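Local coordinates for protein putative aminomethyltransferase (Leptospirillum rubarum, PDB 3TTG) that is a putative aminomethyltransferase that probably binds folate and may transfer one-carbon groups, as glycine cleavage T-proteins do, at residues Phe79-Ala91 against Phe103-Leu116. Numbering follows the deposited sequence.
Sequences FFLNPKARILFDA and FPPAGTREEFVNHL
Phe-80 O is gripped by two backbone N-H groups, Leu-88 N at 2.9 Å and Phe-89 N at 3.2 Å, the doubled pairing of a classic beta bulge, and the Phe-80 side chain reaches helix 109-118. Phe-112 drives its edge into two faces: CE1 sits over the centre of the Phe-80 ring, planes at 88°, while CD1 comes 3.7 Å from Phe-89 CG in a second T-shaped pair. Pro-104 CB and Leu-116 CG cover opposite faces of Phe-112. His-115 CG stands anti to the backbone N (chi1 -179°), which sends the imidazole off the helix toward the hairpin, where CD1 of Leu-88 packs 3.4 Å from His-115 CE1. A water 2.7 Å from His-115 NE2, in the ring plane, donates to Leu-81 O. Farther along, Pro-105 CG lies 3.3 Å from Asp-90 OD1; that carboxylate is held by Arg-45 and Tyr-77. The two backbones also meet through CA-H...O contacts, Ala-91 CA lying 3.3 Å from Phe-103 O. Buried Asp-90 O has no hydrogen-bond partner and meets C-H groups of Pro-104 and Pro-105, CD of Pro-105 at 3.2 Å. Ring edges and apolar fit, with one water bridge, thus join the helix to its own antiparallel sheet in the folate-binding domain, without direct hydrogen bonds between them.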
loop_
_atom_site.group_PDB
_atom_site.type_symbol
_atom_site.label_atom_id
_atom_site.label_comp_id
_atom_site.label_asym_id
_atom_site.label_seq_id
_atom_site.Cartn_x
_atom_site.Cartn_y
_atom_site.Cartn_z
ATOM N N PHE A 79 -0.517 10.735 -0.421
ATOM C CA PHE A 79 0.908 10.906 -0.446
ATOM C C PHE A 79 1.290 12.182 0.293
ATOM O O PHE A 79 0.486 13.096 0.479
ATOM C CB PHE A 79 1.445 10.987 -1.891
ATOM C CG PHE A 79 1.338 9.704 -2.620
ATOM C CD1 PHE A 79 2.165 8.635 -2.304
ATOM C CD2 PHE A 79 0.360 9.516 -3.582
ATOM C CE1 PHE A 79 2.014 7.417 -2.943
ATOM C CE2 PHE A 79 0.197 8.284 -4.195
ATOM C CZ PHE A 79 1.055 7.267 -3.918
ATOM N N PHE A 80 2.551 12.230 0.661
ATOM C CA PHE A 80 3.256 13.409 1.167
ATOM C C PHE A 80 4.417 13.571 0.240
ATOM O O PHE A 80 5.301 12.696 0.152
ATOM C CB PHE A 80 3.656 13.266 2.633
ATOM C CG PHE A 80 2.455 13.190 3.546
ATOM C CD1 PHE A 80 2.016 14.309 4.230
ATOM C CD2 PHE A 80 1.676 12.039 3.599
ATOM C CE1 PHE A 80 0.888 14.255 5.016
ATOM C CE2 PHE A 80 0.543 11.994 4.373
ATOM C CZ PHE A 80 0.145 13.097 5.056
ATOM N N LEU A 81 4.366 14.616 -0.540
ATOM C CA LEU A 81 5.394 14.831 -1.563
ATOM C C LEU A 81 6.377 15.880 -1.201
ATOM O O LEU A 81 6.111 16.685 -0.337
ATOM C CB LEU A 81 4.717 15.239 -2.876
ATOM C CG LEU A 81 3.512 14.365 -3.326
ATOM C CD1 LEU A 81 2.841 14.936 -4.544
ATOM C CD2 LEU A 81 3.908 12.958 -3.619
ATOM N N ASN A 82 7.530 15.880 -1.897
ATOM C CA ASN A 82 8.493 16.946 -1.801
ATOM C C ASN A 82 8.051 18.029 -2.802
ATOM O O ASN A 82 7.156 17.765 -3.598
ATOM C CB ASN A 82 9.913 16.402 -2.034
ATOM C CG ASN A 82 10.270 16.004 -3.434
ATOM O OD1 ASN A 82 9.586 16.307 -4.416
ATOM N ND2 ASN A 82 11.389 15.369 -3.544
ATOM N N PRO A 83 8.709 19.196 -2.849
ATOM C CA PRO A 83 8.296 20.276 -3.772
ATOM C C PRO A 83 8.299 19.930 -5.290
ATOM O O PRO A 83 7.607 20.587 -6.094
ATOM C CB PRO A 83 9.346 21.349 -3.476
ATOM C CG PRO A 83 9.660 21.143 -2.036
ATOM C CD PRO A 83 9.762 19.679 -1.923
ATOM N N LYS A 84 9.120 18.947 -5.676
ATOM C CA LYS A 84 9.204 18.470 -7.036
ATOM C C LYS A 84 8.173 17.338 -7.283
ATOM O O LYS A 84 8.186 16.776 -8.350
ATOM C CB LYS A 84 10.629 17.969 -7.354
ATOM C CG LYS A 84 11.688 19.063 -7.373
ATOM C CD LYS A 84 11.806 19.734 -8.670
ATOM C CE LYS A 84 12.999 20.690 -8.737
ATOM N NZ LYS A 84 14.300 20.020 -8.408
ATOM N N ALA A 85 7.278 17.012 -6.310
ATOM C CA ALA A 85 6.224 16.030 -6.454
ATOM C C ALA A 85 6.685 14.591 -6.431
ATOM O O ALA A 85 5.857 13.729 -6.689
ATOM C CB ALA A 85 5.358 16.291 -7.699
ATOM N N ARG A 86 7.895 14.306 -5.936
ATOM C CA ARG A 86 8.332 12.934 -5.702
ATOM C C ARG A 86 7.768 12.469 -4.348
ATOM O O ARG A 86 7.552 13.268 -3.445
ATOM C CB ARG A 86 9.857 12.817 -5.710
ATOM C CG ARG A 86 10.553 13.262 -7.000
ATOM C CD ARG A 86 10.292 12.228 -8.081
ATOM N NE ARG A 86 11.041 12.479 -9.330
ATOM C CZ ARG A 86 12.306 12.125 -9.554
ATOM N NH1 ARG A 86 13.021 11.527 -8.597
ATOM N NH2 ARG A 86 12.877 12.381 -10.726
ATOM N N ILE A 87 7.547 11.185 -4.235
ATOM C CA ILE A 87 6.926 10.577 -3.069
ATOM C C ILE A 87 7.903 10.487 -1.902
ATOM O O ILE A 87 8.914 9.811 -2.009
ATOM C CB ILE A 87 6.388 9.164 -3.411
ATOM C CG1 ILE A 87 5.260 9.186 -4.545
ATOM C CG2 ILE A 87 5.908 8.411 -2.112
ATOM C CD1 ILE A 87 5.048 7.789 -5.110
ATOM N N LEU A 88 7.528 11.044 -0.754
ATOM C CA LEU A 88 8.302 10.889 0.475
ATOM C C LEU A 88 7.671 9.860 1.314
ATOM O O LEU A 88 8.360 9.014 1.837
ATOM C CB LEU A 88 8.404 12.193 1.274
ATOM C CG LEU A 88 9.080 13.367 0.564
ATOM C CD1 LEU A 88 9.069 14.595 1.451
ATOM C CD2 LEU A 88 10.556 13.009 0.174
ATOM N N PHE A 89 6.349 9.920 1.474
ATOM C CA PHE A 89 5.570 8.933 2.249
ATOM C C PHE A 89 4.199 8.726 1.645
ATOM O O PHE A 89 3.706 9.561 0.915
ATOM C CB PHE A 89 5.375 9.438 3.726
ATOM C CG PHE A 89 6.632 9.857 4.442
ATOM C CD1 PHE A 89 7.476 8.903 5.009
ATOM C CD2 PHE A 89 7.021 11.191 4.476
ATOM C CE1 PHE A 89 8.699 9.264 5.547
ATOM C CE2 PHE A 89 8.243 11.567 5.076
ATOM C CZ PHE A 89 9.098 10.600 5.548
ATOM N N ASP A 90 3.549 7.628 2.015
ATOM C CA ASP A 90 2.140 7.440 1.798
ATOM C C ASP A 90 1.534 7.350 3.215
ATOM O O ASP A 90 2.261 7.220 4.172
ATOM C CB ASP A 90 1.794 6.245 0.892
ATOM C CG ASP A 90 2.064 4.867 1.485
ATOM O OD1 ASP A 90 2.578 4.799 2.587
ATOM O OD2 ASP A 90 1.638 3.880 0.895
ATOM N N ALA A 91 0.257 7.556 3.361
ATOM C CA ALA A 91 -0.440 7.357 4.638
ATOM C C ALA A 91 -1.912 7.020 4.410
ATOM O O ALA A 91 -2.527 7.570 3.498
ATOM C CB ALA A 91 -0.335 8.615 5.505
ATOM N N PHE A 103 -1.582 7.117 9.334
ATOM C CA PHE A 103 -0.821 5.843 9.412
ATOM C C PHE A 103 0.214 5.813 8.286
ATOM O O PHE A 103 -0.066 5.329 7.176
ATOM C CB PHE A 103 -1.736 4.646 9.365
ATOM C CG PHE A 103 -2.765 4.720 10.466
ATOM C CD1 PHE A 103 -2.592 4.018 11.645
ATOM C CD2 PHE A 103 -3.954 5.411 10.283
ATOM C CE1 PHE A 103 -3.529 4.105 12.672
ATOM C CE2 PHE A 103 -4.929 5.437 11.275
ATOM C CZ PHE A 103 -4.678 4.842 12.498
ATOM N N PRO A 104 1.415 6.364 8.556
ATOM C CA PRO A 104 2.495 6.342 7.556
ATOM C C PRO A 104 3.142 4.950 7.464
ATOM O O PRO A 104 2.676 4.029 8.115
ATOM C CB PRO A 104 3.446 7.390 8.092
ATOM C CG PRO A 104 3.374 7.173 9.557
ATOM C CD PRO A 104 1.900 6.982 9.807
ATOM N N PRO A 105 4.122 4.750 6.586
ATOM C CA PRO A 105 4.686 3.410 6.429
ATOM C C PRO A 105 5.425 2.894 7.653
ATOM O O PRO A 105 6.036 3.664 8.385
ATOM C CB PRO A 105 5.692 3.585 5.265
ATOM C CG PRO A 105 5.255 4.836 4.543
ATOM C CD PRO A 105 4.706 5.708 5.595
ATOM N N ALA A 106 5.473 1.570 7.803
ATOM C CA ALA A 106 6.262 0.931 8.858
ATOM C C ALA A 106 7.683 1.457 8.876
ATOM O O ALA A 106 8.283 1.639 7.834
ATOM C CB ALA A 106 6.268 -0.616 8.644
ATOM N N GLY A 107 8.208 1.717 10.058
ATOM C CA GLY A 107 9.573 2.163 10.224
ATOM C C GLY A 107 9.819 3.647 9.977
ATOM O O GLY A 107 10.953 4.057 10.061
ATOM N N THR A 108 8.782 4.468 9.767
ATOM C CA THR A 108 8.944 5.922 9.500
ATOM C C THR A 108 8.441 6.833 10.637
ATOM O O THR A 108 8.342 8.067 10.432
ATOM C CB THR A 108 8.204 6.291 8.197
ATOM O OG1 THR A 108 6.784 6.267 8.374
ATOM C CG2 THR A 108 8.634 5.457 7.027
ATOM N N ARG A 109 8.169 6.284 11.839
ATOM C CA ARG A 109 7.515 7.064 12.884
ATOM C C ARG A 109 8.218 8.407 13.167
ATOM O O ARG A 109 7.526 9.429 13.253
ATOM C CB ARG A 109 7.254 6.294 14.185
ATOM C CG ARG A 109 8.415 5.996 15.047
ATOM C CD ARG A 109 8.093 4.911 16.109
ATOM N NE ARG A 109 7.265 5.466 17.183
ATOM C CZ ARG A 109 7.033 4.891 18.360
ATOM N NH1 ARG A 109 7.549 3.701 18.644
ATOM N NH2 ARG A 109 6.283 5.505 19.266
ATOM N N GLU A 110 9.559 8.407 13.274
ATOM C CA GLU A 110 10.344 9.618 13.536
ATOM C C GLU A 110 10.454 10.493 12.292
ATOM O O GLU A 110 10.178 11.696 12.358
ATOM C CB GLU A 110 11.731 9.187 14.028
ATOM C CG GLU A 110 12.763 10.255 14.275
ATOM C CD GLU A 110 14.083 9.593 14.637
ATOM O OE1 GLU A 110 14.069 8.651 15.465
ATOM O OE2 GLU A 110 15.104 9.935 14.003
ATOM N N GLU A 111 10.854 9.899 11.140
ATOM C CA GLU A 111 11.017 10.664 9.903
ATOM C C GLU A 111 9.677 11.292 9.446
ATOM O O GLU A 111 9.672 12.418 8.956
ATOM C CB GLU A 111 11.606 9.809 8.790
ATOM C CG GLU A 111 12.954 9.199 9.148
ATOM C CD GLU A 111 13.008 7.847 9.856
ATOM O OE1 GLU A 111 12.008 7.418 10.482
ATOM O OE2 GLU A 111 14.112 7.257 9.857
ATOM N N PHE A 112 8.567 10.569 9.573
ATOM C CA PHE A 112 7.243 11.085 9.223
ATOM C C PHE A 112 6.836 12.231 10.139
ATOM O O PHE A 112 6.357 13.221 9.650
ATOM C CB PHE A 112 6.166 10.000 9.236
ATOM C CG PHE A 112 4.822 10.520 8.759
ATOM C CD1 PHE A 112 4.588 10.758 7.418
ATOM C CD2 PHE A 112 3.773 10.724 9.661
ATOM C CE1 PHE A 112 3.343 11.219 6.977
ATOM C CE2 PHE A 112 2.536 11.189 9.226
ATOM C CZ PHE A 112 2.308 11.396 7.880
ATOM N N VAL A 113 7.017 12.106 11.446
ATOM C CA VAL A 113 6.683 13.163 12.399
ATOM C C VAL A 113 7.556 14.400 12.127
ATOM O O VAL A 113 7.027 15.518 12.101
ATOM C CB VAL A 113 6.779 12.630 13.836
ATOM C CG1 VAL A 113 6.783 13.760 14.867
ATOM C CG2 VAL A 113 5.595 11.698 14.107
ATOM N N ASN A 114 8.854 14.200 11.842
ATOM C CA ASN A 114 9.755 15.300 11.486
ATOM C C ASN A 114 9.295 16.027 10.216
ATOM O O ASN A 114 9.453 17.242 10.099
ATOM C CB ASN A 114 11.216 14.796 11.308
ATOM C CG ASN A 114 11.899 14.412 12.620
ATOM O OD1 ASN A 114 11.496 14.827 13.710
ATOM N ND2 ASN A 114 12.963 13.626 12.548
ATOM N N HIS A 115 8.819 15.296 9.258
ATOM C CA HIS A 115 8.261 15.888 8.015
ATOM C C HIS A 115 7.046 16.741 8.307
ATOM O O HIS A 115 7.026 17.902 7.924
ATOM C CB HIS A 115 7.897 14.829 7.010
ATOM C CG HIS A 115 7.341 15.381 5.718
ATOM N ND1 HIS A 115 8.158 15.959 4.774
ATOM C CD2 HIS A 115 6.057 15.448 5.278
ATOM C CE1 HIS A 115 7.354 16.383 3.804
ATOM N NE2 HIS A 115 6.079 16.107 4.070
ATOM N N LEU A 116 6.125 16.261 9.117
ATOM C CA LEU A 116 4.993 17.130 9.515
ATOM C C LEU A 116 5.459 18.384 10.272
ATOM O O LEU A 116 4.943 19.480 10.031
ATOM C CB LEU A 116 4.039 16.354 10.415
ATOM C CG LEU A 116 3.329 15.111 9.824
ATOM C CD1 LEU A 116 2.322 14.559 10.828
ATOM C CD2 LEU A 116 2.606 15.410 8.606
HETATM O O HOH W 1 4.466 16.815 1.960
#